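Side-chain contacts in putative branched chain amino acid ABC transporter, periplasmic amino acid-binding protein (Brucella ovis, PDB 4XFK), which probably binds amino acids in the periplasm, as the solute-binding component of an ABC-type amino-acid transport system of the leucine-binding protein family: residues Ala119-Leu122 with Thr123-Cys127; His131-Phe134 with Ser135-Ala139; Ala299-Gly302 with Leu303-Phe306; Ile325-Ala328 with Ile329-Ala332; Ser342-Asp346 with Asp347-Lys351. The protein carries 1 engineered substitution. One frame throughout, in Å; residues are numbered along the deposited sequence. Where two conformers were deposited one is given.

Interaction 1 (Ala119-Leu122 with Thr123-Cys127); sequences ALEL and TGSKC
Glu121 and Lys126 run side by side from a tight turn, pointing the same way, and in one of the two modelled conformers of Lys126 their ends close into a salt bridge with Lys126 NZ 2.8 Å from Glu121 OE1. The ammonium sits above the carboxylate plane, 53° out of it. Glu121 CG stands between its own N and carbonyl carbon (chi1 66°), and from there the extended chain runs up beside the lysine. Lys126 stays extended until chi4, where a bend (57°) turns NZ in over the acid.

The same glutamate holds the backbone. Its carbonyl oxygen accepts two N-H groups from opposite faces of its plane, Gly124 N at 2.9 Å and Lys126 N at 2.8 Å from Glu121 O. Leu120-Leu122 form a short 3-10 segment; Thr123 N reaches Leu120 O at 3.1 Å, and a type I beta turn follows from Gly124 to Cys127. The whole lies in the connection between strands 111-114 and 131-133 of the parallel sheet of this periplasmic-binding-protein fold.

Leu122 packs its side chain on Ala91 and Thr95 of helix 88-104 and on His131. Its carbonyl oxygen stays with the turn through a water that donates to Leu122 O at 2.9 Å and to Lys126 O at 2.8 Å. Thr123 OG1, buried, takes its hydrogen bond from Arg133 NH1.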
loop_
_atom_site.group_PDB
_atom_site.type_symbol
_atom_site.label_atom_id
_atom_site.label_comp_id
_atom_site.label_asym_id
_atom_site.label_seq_id
_atom_site.Cartn_x
_atom_site.Cartn_y
_atom_site.Cartn_z
ATOM N N ALA A 119 -8.216 -1.136 0.420
ATOM C CA ALA A 119 -9.558 -1.732 0.465
ATOM C C ALA A 119 -10.052 -2.140 -0.926
ATOM O O ALA A 119 -9.820 -1.450 -1.915
ATOM C CB ALA A 119 -10.536 -0.779 1.111
ATOM N N LEU A 120 -10.756 -3.263 -0.991
ATOM C CA LEU A 120 -11.201 -3.806 -2.269
ATOM C C LEU A 120 -12.040 -2.853 -3.117
ATOM O O LEU A 120 -11.878 -2.809 -4.331
ATOM C CB LEU A 120 -11.996 -5.095 -2.036
ATOM C CG LEU A 120 -11.176 -6.236 -1.450
ATOM C CD1 LEU A 120 -12.075 -7.404 -1.105
ATOM C CD2 LEU A 120 -10.095 -6.658 -2.418
ATOM N N GLU A 121 -12.937 -2.103 -2.484
ATOM C CA GLU A 121 -13.916 -1.307 -3.220
ATOM C C GLU A 121 -13.297 -0.306 -4.192
ATOM O O GLU A 121 -13.923 0.060 -5.193
ATOM C CB GLU A 121 -14.861 -0.575 -2.257
ATOM C CG GLU A 121 -14.184 0.487 -1.392
ATOM C CD GLU A 121 -15.168 1.271 -0.541
ATOM O OE1 GLU A 121 -16.380 0.985 -0.615
ATOM O OE2 GLU A 121 -14.733 2.188 0.191
ATOM N N LEU A 122 -12.072 0.141 -3.912
ATOM C CA LEU A 122 -11.457 1.180 -4.734
ATOM C C LEU A 122 -11.225 0.734 -6.184
ATOM O O LEU A 122 -11.192 1.563 -7.092
ATOM C CB LEU A 122 -10.187 1.711 -4.064
ATOM C CG LEU A 122 -10.487 2.292 -2.674
ATOM C CD1 LEU A 122 -9.218 2.490 -1.891
ATOM C CD2 LEU A 122 -11.262 3.606 -2.784
ATOM N N THR A 123 -11.103 -0.576 -6.406
ATOM C CA THR A 123 -11.046 -1.105 -7.766
ATOM C C THR A 123 -12.226 -2.043 -8.033
ATOM O O THR A 123 -12.214 -2.810 -9.005
ATOM C CB THR A 123 -9.730 -1.852 -8.044
ATOM O OG1 THR A 123 -9.509 -2.838 -7.029
ATOM C CG2 THR A 123 -8.554 -0.881 -8.073
ATOM N N GLY A 124 -13.237 -1.976 -7.172
ATOM C CA GLY A 124 -14.449 -2.766 -7.318
ATOM C C GLY A 124 -15.644 -1.848 -7.473
ATOM O O GLY A 124 -15.768 -1.157 -8.486
ATOM N N SER A 125 -16.512 -1.813 -6.466
ATOM C CA SER A 125 -17.745 -1.032 -6.545
ATOM C C SER A 125 -17.530 0.474 -6.727
ATOM O O SER A 125 -18.414 1.165 -7.246
ATOM C CB SER A 125 -18.628 -1.287 -5.321
ATOM O OG SER A 125 -18.005 -0.803 -4.146
ATOM N N LYS A 126 -16.364 0.978 -6.319
ATOM C CA LYS A 126 -16.053 2.401 -6.463
ATOM C C LYS A 126 -15.053 2.689 -7.579
ATOM O O LYS A 126 -14.554 3.803 -7.695
ATOM C CB LYS A 126 -15.535 2.991 -5.147
ATOM C CG LYS A 126 -16.607 3.202 -4.095
ATOM C CD LYS A 126 -16.071 4.030 -2.934
ATOM C CE LYS A 126 -17.183 4.403 -1.966
ATOM N NZ LYS A 126 -17.878 3.194 -1.453
ATOM N N CYS A 127 -14.751 1.689 -8.396
ATOM C CA CYS A 127 -13.853 1.837 -9.539
ATOM C C CYS A 127 -14.341 2.930 -10.485
ATOM O O CYS A 127 -15.535 2.976 -10.799
ATOM C CB CYS A 127 -13.789 0.495 -10.279
ATOM S SG CYS A 127 -12.958 0.503 -11.863
HETATM O O HOH W 1 -11.999 4.299 -6.729
#

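Interaction 2 (His131-Phe134 with Ser135-Ala139); sequences HFRF and SPNAA
Arg133 folds its side chain over the residues that follow it, with Asn137 CB 3.4 Å above one guanidinium face, offset toward its rim. Its first torsion sets CG opposite the backbone N (chi1 168°), and the bend at chi3 (61°) swings the planar end across the asparagine. The side chains cross at about a right angle, with guanidinium and amide planes 62° apart.

Nearer the backbone, Arg133 CD packs on Ser135 OG at 3.5 Å. That hydroxyl lies between its own N and carbonyl carbon and donates to Pro136 O at 3.0 Å, in the carbonyl plane and on a lone pair. Asn137 is the N-cap of helix 138-152: its OD1 accepts from Ile140 N, while ND2 donates to Asp387. The chain passes into that helix from strand 131-133, the outermost of the parallel sheet, whose far side is bonded to His348 and Ala350.

No hydrogen bond joins Arg133 to 135-139, and Ser135 N is buried with no partner in the model. The arginine nitrogens are spent on Ala117 O, Ala119 O, Thr123 OG1 and Gln349 OE1, so the guanidinium meets Asn137 through carbon, a buried cation whose charge is probably compensated by these acceptors.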
loop_
_atom_site.group_PDB
_atom_site.type_symbol
_atom_site.label_atom_id
_atom_site.label_comp_id
_atom_site.label_asym_id
_atom_site.label_seq_id
_atom_site.Cartn_x
_atom_site.Cartn_y
_atom_site.Cartn_z
ATOM N N HIS A 131 -9.436 7.136 -11.170
ATOM C CA HIS A 131 -8.702 6.542 -10.061
ATOM C C HIS A 131 -7.776 5.448 -10.593
ATOM O O HIS A 131 -8.170 4.637 -11.451
ATOM C CB HIS A 131 -9.659 5.950 -9.016
ATOM C CG HIS A 131 -9.011 4.963 -8.077
ATOM N ND1 HIS A 131 -9.002 3.608 -8.323
ATOM C CD2 HIS A 131 -8.355 5.131 -6.902
ATOM C CE1 HIS A 131 -8.357 2.983 -7.351
ATOM N NE2 HIS A 131 -7.958 3.884 -6.472
ATOM N N PHE A 132 -6.552 5.428 -10.068
ATOM C CA PHE A 132 -5.601 4.359 -10.348
ATOM C C PHE A 132 -4.998 3.907 -9.037
ATOM O O PHE A 132 -4.542 4.750 -8.249
ATOM C CB PHE A 132 -4.469 4.859 -11.249
ATOM C CG PHE A 132 -4.884 5.129 -12.663
ATOM C CD1 PHE A 132 -5.481 6.328 -13.009
ATOM C CD2 PHE A 132 -4.671 4.176 -13.652
ATOM C CE1 PHE A 132 -5.855 6.577 -14.319
ATOM C CE2 PHE A 132 -5.029 4.425 -14.961
ATOM C CZ PHE A 132 -5.626 5.624 -15.299
ATOM N N ARG A 133 -4.964 2.597 -8.812
ATOM C CA ARG A 133 -4.315 2.049 -7.620
ATOM C C ARG A 133 -2.983 1.397 -7.976
ATOM O O ARG A 133 -2.917 0.512 -8.840
ATOM C CB ARG A 133 -5.211 1.047 -6.879
ATOM C CG ARG A 133 -4.433 0.273 -5.821
ATOM C CD ARG A 133 -5.262 -0.184 -4.640
ATOM N NE ARG A 133 -6.349 -1.082 -5.007
ATOM C CZ ARG A 133 -7.392 -1.289 -4.220
ATOM N NH1 ARG A 133 -8.361 -2.116 -4.591
ATOM N NH2 ARG A 133 -7.463 -0.643 -3.064
ATOM N N PHE A 134 -1.928 1.845 -7.303
ATOM C CA PHE A 134 -0.565 1.393 -7.591
ATOM C C PHE A 134 -0.014 0.400 -6.575
ATOM O O PHE A 134 1.083 -0.149 -6.745
ATOM C CB PHE A 134 0.364 2.604 -7.730
ATOM C CG PHE A 134 0.007 3.481 -8.893
ATOM C CD1 PHE A 134 0.530 3.237 -10.153
ATOM C CD2 PHE A 134 -0.889 4.525 -8.732
ATOM C CE1 PHE A 134 0.204 4.055 -11.226
ATOM C CE2 PHE A 134 -1.238 5.332 -9.800
ATOM C CZ PHE A 134 -0.686 5.095 -11.049
ATOM N N SER A 135 -0.801 0.152 -5.537
ATOM C CA SER A 135 -0.393 -0.684 -4.420
ATOM C C SER A 135 -1.122 -2.026 -4.451
ATOM O O SER A 135 -2.010 -2.247 -5.282
ATOM C CB SER A 135 -0.746 0.040 -3.122
ATOM O OG SER A 135 -2.154 0.146 -3.003
ATOM N N PRO A 136 -0.763 -2.939 -3.531
ATOM C CA PRO A 136 -1.632 -4.109 -3.354
ATOM C C PRO A 136 -3.022 -3.721 -2.856
ATOM O O PRO A 136 -3.328 -2.554 -2.570
ATOM C CB PRO A 136 -0.905 -4.937 -2.285
ATOM C CG PRO A 136 0.535 -4.499 -2.400
ATOM C CD PRO A 136 0.461 -3.031 -2.715
ATOM N N ASN A 137 -3.875 -4.731 -2.785
ATOM C CA ASN A 137 -5.170 -4.617 -2.134
ATOM C C ASN A 137 -5.329 -5.823 -1.207
ATOM O O ASN A 137 -4.447 -6.691 -1.165
ATOM C CB ASN A 137 -6.298 -4.503 -3.171
ATOM C CG ASN A 137 -6.369 -5.703 -4.087
ATOM O OD1 ASN A 137 -6.364 -6.846 -3.627
ATOM N ND2 ASN A 137 -6.417 -5.450 -5.394
ATOM N N ALA A 138 -6.433 -5.891 -0.472
ATOM C CA ALA A 138 -6.598 -6.955 0.516
ATOM C C ALA A 138 -6.463 -8.349 -0.086
ATOM O O ALA A 138 -5.890 -9.246 0.531
ATOM C CB ALA A 138 -7.943 -6.820 1.217
ATOM N N ALA A 139 -6.997 -8.524 -1.287
ATOM C CA ALA A 139 -6.961 -9.831 -1.938
ATOM C C ALA A 139 -5.537 -10.233 -2.297
ATOM O O ALA A 139 -5.112 -11.359 -2.039
ATOM C CB ALA A 139 -7.860 -9.846 -3.175
#

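Interaction 3 (Ala299-Gly302 with Leu303-Phe306); sequences AVFG and LQLF
Residues 299-302 and 303-306 are consecutive turns of one alpha helix, 296-312, and their backbones meet through four successive i to i+4 hydrogen bonds. Gln304 N to Val300 O is the shortest at 2.8 Å, and Phe306 N to Gly302 O, at 2.9 Å, is the straightest, with an angle of 166° at the hydrogen. In this periplasmic-binding-protein fold the helix packs against helix 26-44 and strands 333-336 and 339-343.

Along the helix surface Val300 and Gln304 run side by side and point the same way. Gln304 CG lies opposite its carbonyl carbon (chi1 -69°), which drops it onto Val300 O, 3.3 Å away; the chain then continues extended to the amide. The amide NE2 has a weak hydrogen bond to Gln38 of helix 26-44.

Leu303 leans back in the same manner, its CG 3.3 Å from Ala299 O. Leu305 and Phe306 take the other course: with CG opposite the backbone N, their ends lead away from the preceding turn, Leu305 to Tyr341 and Met343. Phe301 turns to Phe280, with ring planes at about 55°, and to Pro337. At the end of Gln304, its NE2 rests 3.7 Å from Val300 CG1.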
loop_
_atom_site.group_PDB
_atom_site.type_symbol
_atom_site.label_atom_id
_atom_site.label_comp_id
_atom_site.label_asym_id
_atom_site.label_seq_id
_atom_site.Cartn_x
_atom_site.Cartn_y
_atom_site.Cartn_z
ATOM N N ALA A 299 4.523 3.243 -3.351
ATOM C CA ALA A 299 4.436 4.653 -3.710
ATOM C C ALA A 299 5.512 5.015 -4.727
ATOM O O ALA A 299 5.228 5.672 -5.737
ATOM C CB ALA A 299 4.522 5.530 -2.482
ATOM N N VAL A 300 6.738 4.559 -4.498
ATOM C CA VAL A 300 7.819 4.827 -5.441
ATOM C C VAL A 300 7.575 4.143 -6.790
ATOM O O VAL A 300 7.667 4.775 -7.850
ATOM C CB VAL A 300 9.190 4.384 -4.885
ATOM C CG1 VAL A 300 10.259 4.482 -5.973
ATOM C CG2 VAL A 300 9.562 5.198 -3.645
ATOM N N PHE A 301 7.251 2.855 -6.760
ATOM C CA PHE A 301 7.108 2.104 -8.003
ATOM C C PHE A 301 5.901 2.615 -8.801
ATOM O O PHE A 301 5.938 2.708 -10.031
ATOM C CB PHE A 301 6.991 0.594 -7.745
ATOM C CG PHE A 301 8.170 -0.020 -7.010
ATOM C CD1 PHE A 301 9.393 0.628 -6.928
ATOM C CD2 PHE A 301 8.035 -1.253 -6.382
ATOM C CE1 PHE A 301 10.460 0.055 -6.236
ATOM C CE2 PHE A 301 9.103 -1.835 -5.701
ATOM C CZ PHE A 301 10.308 -1.175 -5.621
ATOM N N GLY A 302 4.836 2.969 -8.093
ATOM C CA GLY A 302 3.679 3.542 -8.743
ATOM C C GLY A 302 4.024 4.842 -9.429
ATOM O O GLY A 302 3.601 5.088 -10.561
ATOM N N LEU A 303 4.798 5.680 -8.750
ATOM C CA LEU A 303 5.197 6.949 -9.349
ATOM C C LEU A 303 6.220 6.757 -10.464
ATOM O O LEU A 303 6.306 7.588 -11.360
ATOM C CB LEU A 303 5.677 7.939 -8.293
ATOM C CG LEU A 303 4.580 8.466 -7.368
ATOM C CD1 LEU A 303 5.181 9.274 -6.215
ATOM C CD2 LEU A 303 3.583 9.315 -8.140
ATOM N N GLN A 304 6.963 5.649 -10.444
ATOM C CA GLN A 304 7.795 5.291 -11.593
ATOM C C GLN A 304 6.938 4.944 -12.807
ATOM O O GLN A 304 7.248 5.358 -13.924
ATOM C CB GLN A 304 8.764 4.153 -11.261
ATOM C CG GLN A 304 9.844 4.577 -10.287
ATOM C CD GLN A 304 10.893 3.510 -10.038
ATOM O OE1 GLN A 304 10.799 2.398 -10.554
ATOM N NE2 GLN A 304 11.903 3.847 -9.237
ATOM N N LEU A 305 5.853 4.204 -12.603
ATOM C CA LEU A 305 4.950 3.922 -13.710
ATOM C C LEU A 305 4.300 5.209 -14.207
ATOM O O LEU A 305 4.193 5.428 -15.410
ATOM C CB LEU A 305 3.881 2.900 -13.313
ATOM C CG LEU A 305 2.973 2.482 -14.471
ATOM C CD1 LEU A 305 3.767 1.765 -15.551
ATOM C CD2 LEU A 305 1.837 1.604 -13.986
ATOM N N PHE A 306 3.870 6.058 -13.278
ATOM C CA PHE A 306 3.320 7.363 -13.616
ATOM C C PHE A 306 4.314 8.187 -14.434
ATOM O O PHE A 306 3.948 8.788 -15.443
ATOM C CB PHE A 306 2.918 8.095 -12.333
ATOM C CG PHE A 306 2.449 9.501 -12.554
ATOM C CD1 PHE A 306 1.277 9.768 -13.256
ATOM C CD2 PHE A 306 3.185 10.568 -12.066
ATOM C CE1 PHE A 306 0.856 11.070 -13.459
ATOM C CE2 PHE A 306 2.759 11.865 -12.259
ATOM C CZ PHE A 306 1.599 12.113 -12.956
#

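Interaction 4 (Ile325-Ala328 with Ile329-Ala332); sequences IALA and IENA
Ile325 and Ile329 cross obliquely one turn apart on helix 322-331, with a single methyl contact, Ile325 CG2 to Ile329 CD1, at 4.2 Å. In Ile329, CG1 lies opposite the carbonyl carbon, beside the backbone N (chi1 -62°). This tucks CG1 to 3.3 Å from Ile325 O and leads CD1 back toward the earlier isoleucine. Both residues continue into neighbouring apolar surfaces: Ile325 meets Phe306 and Leu111, Ile329 meets Ala309 and Leu113.

On another side of the helix Leu327 and Glu330 also lie at a slant to each other, and here a methyl meets a carboxylate oxygen, Leu327 CD2 to Glu330 OE1, at 3.6 Å. The glutamate chain is extended beyond CG, and its polar end is claimed from outside: OE2 is hydrogen-bonded to His348 NE2 and forms a salt bridge with Arg397. The arginine, and His348 if protonated, would favour the charged carboxylate. Asn331 folds back over the preceding turn, with CG 3.2 Å from Leu327 O, but its side-chain ND2 makes no hydrogen bond to that oxygen.

Beneath these side chains run regular i to i+4 backbone bonds, from Ile329 N to Ile325 O at 2.9 Å and from Glu330 N to Ala326 O at 3.1 Å. Asn331 N is shared, reaching Leu327 O at 3.0 Å and, more weakly, Ala328 O at 3.2 Å. Then Ala332 N turns to Ile329 O. The appearance of i+3 bonds beside the i+4 ones is common in the last turn of an alpha helix, here the one that leads toward strand 333-336.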
loop_
_atom_site.group_PDB
_atom_site.type_symbol
_atom_site.label_atom_id
_atom_site.label_comp_id
_atom_site.label_asym_id
_atom_site.label_seq_id
_atom_site.Cartn_x
_atom_site.Cartn_y
_atom_site.Cartn_z
ATOM N N ILE A 325 -3.163 11.660 -19.925
ATOM C CA ILE A 325 -2.288 11.076 -18.912
ATOM C C ILE A 325 -2.850 9.727 -18.444
ATOM O O ILE A 325 -2.118 8.743 -18.357
ATOM C CB ILE A 325 -2.067 12.030 -17.715
ATOM C CG1 ILE A 325 -1.266 13.260 -18.167
ATOM C CG2 ILE A 325 -1.350 11.311 -16.570
ATOM C CD1 ILE A 325 -1.205 14.378 -17.135
ATOM N N ALA A 326 -4.153 9.678 -18.196
ATOM C CA ALA A 326 -4.797 8.444 -17.757
ATOM C C ALA A 326 -4.606 7.309 -18.764
ATOM O O ALA A 326 -4.263 6.184 -18.395
ATOM C CB ALA A 326 -6.280 8.682 -17.508
ATOM N N LEU A 327 -4.824 7.604 -20.042
ATOM C CA LEU A 327 -4.628 6.599 -21.082
ATOM C C LEU A 327 -3.167 6.163 -21.132
ATOM O O LEU A 327 -2.871 4.987 -21.312
ATOM C CB LEU A 327 -5.089 7.125 -22.442
ATOM C CG LEU A 327 -6.588 7.402 -22.542
ATOM C CD1 LEU A 327 -6.895 8.197 -23.812
ATOM C CD2 LEU A 327 -7.388 6.108 -22.519
ATOM N N ALA A 328 -2.250 7.109 -20.965
ATOM C CA ALA A 328 -0.837 6.754 -20.963
ATOM C C ALA A 328 -0.495 5.834 -19.779
ATOM O O ALA A 328 0.327 4.931 -19.918
ATOM C CB ALA A 328 0.041 8.001 -20.953
ATOM N N ILE A 329 -1.133 6.032 -18.625
ATOM C CA ILE A 329 -0.889 5.138 -17.494
ATOM C C ILE A 329 -1.372 3.730 -17.839
ATOM O O ILE A 329 -0.670 2.755 -17.603
ATOM C CB ILE A 329 -1.569 5.617 -16.194
ATOM C CG1 ILE A 329 -1.026 6.981 -15.759
ATOM C CG2 ILE A 329 -1.340 4.592 -15.075
ATOM C CD1 ILE A 329 -1.862 7.633 -14.662
ATOM N N GLU A 330 -2.565 3.631 -18.420
ATOM C CA GLU A 330 -3.087 2.335 -18.853
ATOM C C GLU A 330 -2.126 1.608 -19.782
ATOM O O GLU A 330 -2.007 0.379 -19.724
ATOM C CB GLU A 330 -4.427 2.500 -19.570
ATOM C CG GLU A 330 -5.574 2.921 -18.676
ATOM C CD GLU A 330 -6.906 2.903 -19.401
ATOM O OE1 GLU A 330 -6.924 3.082 -20.637
ATOM O OE2 GLU A 330 -7.939 2.686 -18.743
ATOM N N ASN A 331 -1.470 2.369 -20.657
ATOM C CA ASN A 331 -0.625 1.797 -21.699
ATOM C C ASN A 331 0.827 1.597 -21.276
ATOM O O ASN A 331 1.610 1.001 -22.014
ATOM C CB ASN A 331 -0.635 2.694 -22.940
ATOM C CG ASN A 331 -2.015 2.872 -23.536
ATOM O OD1 ASN A 331 -2.887 2.033 -23.370
ATOM N ND2 ASN A 331 -2.207 3.973 -24.257
ATOM N N ALA A 332 1.193 2.103 -20.105
ATOM C CA ALA A 332 2.594 2.153 -19.703
ATOM C C ALA A 332 3.073 0.889 -19.009
ATOM O O ALA A 332 2.309 0.201 -18.330
ATOM C CB ALA A 332 2.829 3.350 -18.793
#

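Interaction 5 (Ser342-Asp346 with Asp347-Lys351); sequences SMRSD and DHQAK. With NA (sodium ion), chain E.
The salt bridge between Arg344 and Asp347 is side-on and two-pronged: Arg344 NE meets Asp347 OD1 at 2.9 Å, and Arg344 NH2 meets Asp347 OD2 at 2.8 Å. OD1 lies in the guanidinium plane, although that plane is turned 46° from the carboxylate. A bend at chi3 (63°) brings the arginine round to the acid. Asp347 OD1 also accepts Gln349 N from the opposite face of its plane, making an Asx turn.

Backbone bonds hold the two arms: Lys351 N to Ser342 O at 2.9 Å, the reverse bond Ser342 N to Lys351 O, and Arg344 N to Gln349 O. This is the beta hairpin of strands 339-343 and 350-360; Ser342 with Lys351 is a hydrogen-bonded antiparallel pair, Met343 with Ala350 a non-hydrogen-bonded one. His348 N bonds weakly to Arg344 O.

The apolar contact is Met343 CE against Ala350 CB, 3.9 Å apart. Met343 SD lies obliquely to the His348 ring, 5.5 Å from its centroid. Besides its Glu330 bond, His348 uses ND1 for His131 O.

Metal binding is peripheral: in one of its two conformers Ser345 OG ligates a sodium ion at 2.4 Å, five waters complete six ligands, and one donates to Asp346 OD1 at 2.6 Å.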
loop_
_atom_site.group_PDB
_atom_site.type_symbol
_atom_site.label_atom_id
_atom_site.label_comp_id
_atom_site.label_asym_id
_atom_site.label_seq_id
_atom_site.Cartn_x
_atom_site.Cartn_y
_atom_site.Cartn_z
ATOM N N SER A 342 2.937 -2.727 -14.417
ATOM C CA SER A 342 2.020 -2.241 -15.447
ATOM C C SER A 342 0.657 -1.983 -14.822
ATOM O O SER A 342 0.486 -2.150 -13.619
ATOM C CB SER A 342 1.918 -3.231 -16.609
ATOM O OG SER A 342 1.393 -4.483 -16.188
ATOM N N MET A 343 -0.308 -1.583 -15.641
ATOM C CA MET A 343 -1.627 -1.202 -15.148
ATOM C C MET A 343 -2.722 -1.965 -15.874
ATOM O O MET A 343 -2.751 -1.983 -17.105
ATOM C CB MET A 343 -1.842 0.302 -15.359
ATOM C CG MET A 343 -3.182 0.815 -14.853
ATOM S SD MET A 343 -3.440 0.566 -13.082
ATOM C CE MET A 343 -2.105 1.547 -12.391
ATOM N N ARG A 344 -3.629 -2.587 -15.125
ATOM C CA ARG A 344 -4.759 -3.265 -15.747
ATOM C C ARG A 344 -5.840 -2.245 -16.092
ATOM O O ARG A 344 -6.271 -1.464 -15.246
ATOM C CB ARG A 344 -5.306 -4.344 -14.830
ATOM C CG ARG A 344 -6.445 -5.115 -15.461
ATOM C CD ARG A 344 -6.660 -6.431 -14.738
ATOM N NE ARG A 344 -7.061 -6.221 -13.345
ATOM C CZ ARG A 344 -7.089 -7.183 -12.430
ATOM N NH1 ARG A 344 -6.710 -8.413 -12.750
ATOM N NH2 ARG A 344 -7.475 -6.913 -11.192
ATOM N N SER A 345 -6.290 -2.243 -17.340
ATOM C CA SER A 345 -7.210 -1.201 -17.777
ATOM C C SER A 345 -8.626 -1.389 -17.242
ATOM O O SER A 345 -9.338 -0.409 -17.038
ATOM C CB SER A 345 -7.235 -1.114 -19.298
ATOM O OG SER A 345 -7.693 -2.328 -19.847
ATOM N N ASP A 346 -9.024 -2.636 -16.990
ATOM C CA ASP A 346 -10.397 -2.923 -16.589
ATOM C C ASP A 346 -10.802 -2.189 -15.324
ATOM O O ASP A 346 -11.933 -1.702 -15.211
ATOM C CB ASP A 346 -10.587 -4.418 -16.331
ATOM C CG ASP A 346 -10.167 -5.279 -17.492
ATOM O OD1 ASP A 346 -8.987 -5.198 -17.906
ATOM O OD2 ASP A 346 -11.021 -6.054 -17.979
ATOM N N ASP A 347 -9.884 -2.140 -14.362
ATOM C CA ASP A 347 -10.213 -1.684 -13.018
ATOM C C ASP A 347 -9.190 -0.697 -12.474
ATOM O O ASP A 347 -9.391 -0.121 -11.415
ATOM C CB ASP A 347 -10.374 -2.877 -12.060
ATOM C CG ASP A 347 -9.132 -3.768 -11.980
ATOM O OD1 ASP A 347 -8.171 -3.602 -12.764
ATOM O OD2 ASP A 347 -9.134 -4.672 -11.114
ATOM N N HIS A 348 -8.102 -0.499 -13.212
ATOM C CA HIS A 348 -6.979 0.325 -12.756
ATOM C C HIS A 348 -6.336 -0.188 -11.463
ATOM O O HIS A 348 -5.953 0.585 -10.580
ATOM C CB HIS A 348 -7.343 1.815 -12.678
ATOM C CG HIS A 348 -7.691 2.406 -14.006
ATOM N ND1 HIS A 348 -8.207 3.676 -14.146
ATOM C CD2 HIS A 348 -7.575 1.904 -15.258
ATOM C CE1 HIS A 348 -8.409 3.923 -15.429
ATOM N NE2 HIS A 348 -8.035 2.865 -16.124
ATOM N N GLN A 349 -6.209 -1.510 -11.386
ATOM C CA GLN A 349 -5.349 -2.159 -10.409
ATOM C C GLN A 349 -3.998 -2.448 -11.064
ATOM O O GLN A 349 -3.941 -3.084 -12.119
ATOM C CB GLN A 349 -5.990 -3.468 -9.927
ATOM C CG GLN A 349 -5.101 -4.301 -9.025
ATOM C CD GLN A 349 -4.704 -3.553 -7.761
ATOM O OE1 GLN A 349 -5.558 -3.094 -6.991
ATOM N NE2 GLN A 349 -3.401 -3.423 -7.540
ATOM N N ALA A 350 -2.914 -1.968 -10.460
ATOM C CA ALA A 350 -1.582 -2.232 -11.000
ATOM C C ALA A 350 -1.197 -3.702 -10.848
ATOM O O ALA A 350 -1.640 -4.386 -9.911
ATOM C CB ALA A 350 -0.540 -1.341 -10.340
ATOM N N LYS A 351 -0.379 -4.169 -11.793
ATOM C CA LYS A 351 0.138 -5.534 -11.835
ATOM C C LYS A 351 1.630 -5.490 -11.529
ATOM O O LYS A 351 2.379 -4.767 -12.189
ATOM C CB LYS A 351 -0.103 -6.154 -13.210
ATOM C CG LYS A 351 0.342 -7.601 -13.290
ATOM C CD LYS A 351 -0.390 -8.363 -14.381
ATOM C CE LYS A 351 0.156 -8.058 -15.742
ATOM N NZ LYS A 351 -0.498 -8.965 -16.729
HETATM NA NA NA E . -6.451 -3.842 -21.281
HETATM O O HOH W 2 -5.088 -4.114 -19.257
HETATM O O HOH W 3 -8.038 -5.428 -20.311
HETATM O O HOH W 4 -4.869 -1.862 -21.731
HETATM O O HOH W 5 -5.110 -5.394 -22.674
HETATM O O HOH W 6 -8.111 -3.446 -23.090
#

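Interactions 2 and 5 each touch all the other contacts. Arg133 ties interaction 2 to interaction 1, with NH2 2.7 Å from Ala119 O; toward interaction 5 the backbone bridges, with Arg133 N 2.9 Å from His348 O. His348 stacks on Phe132 and passes the connection to interaction 4, its NE2 2.6 Å from Glu330 OE2. The helices of interactions 3 and 4 follow each other in the chain and meet through Phe306 CE1 and Ile325 CG2, 3.8 Å apart, while Phe134 CD1 packs 3.5 Å from Gly302 CA. One sodium is ligated within interaction 5; a second, bound by Tyr31, Gly85 and Gly116, lies about 6 Å from the Ser135 side chain.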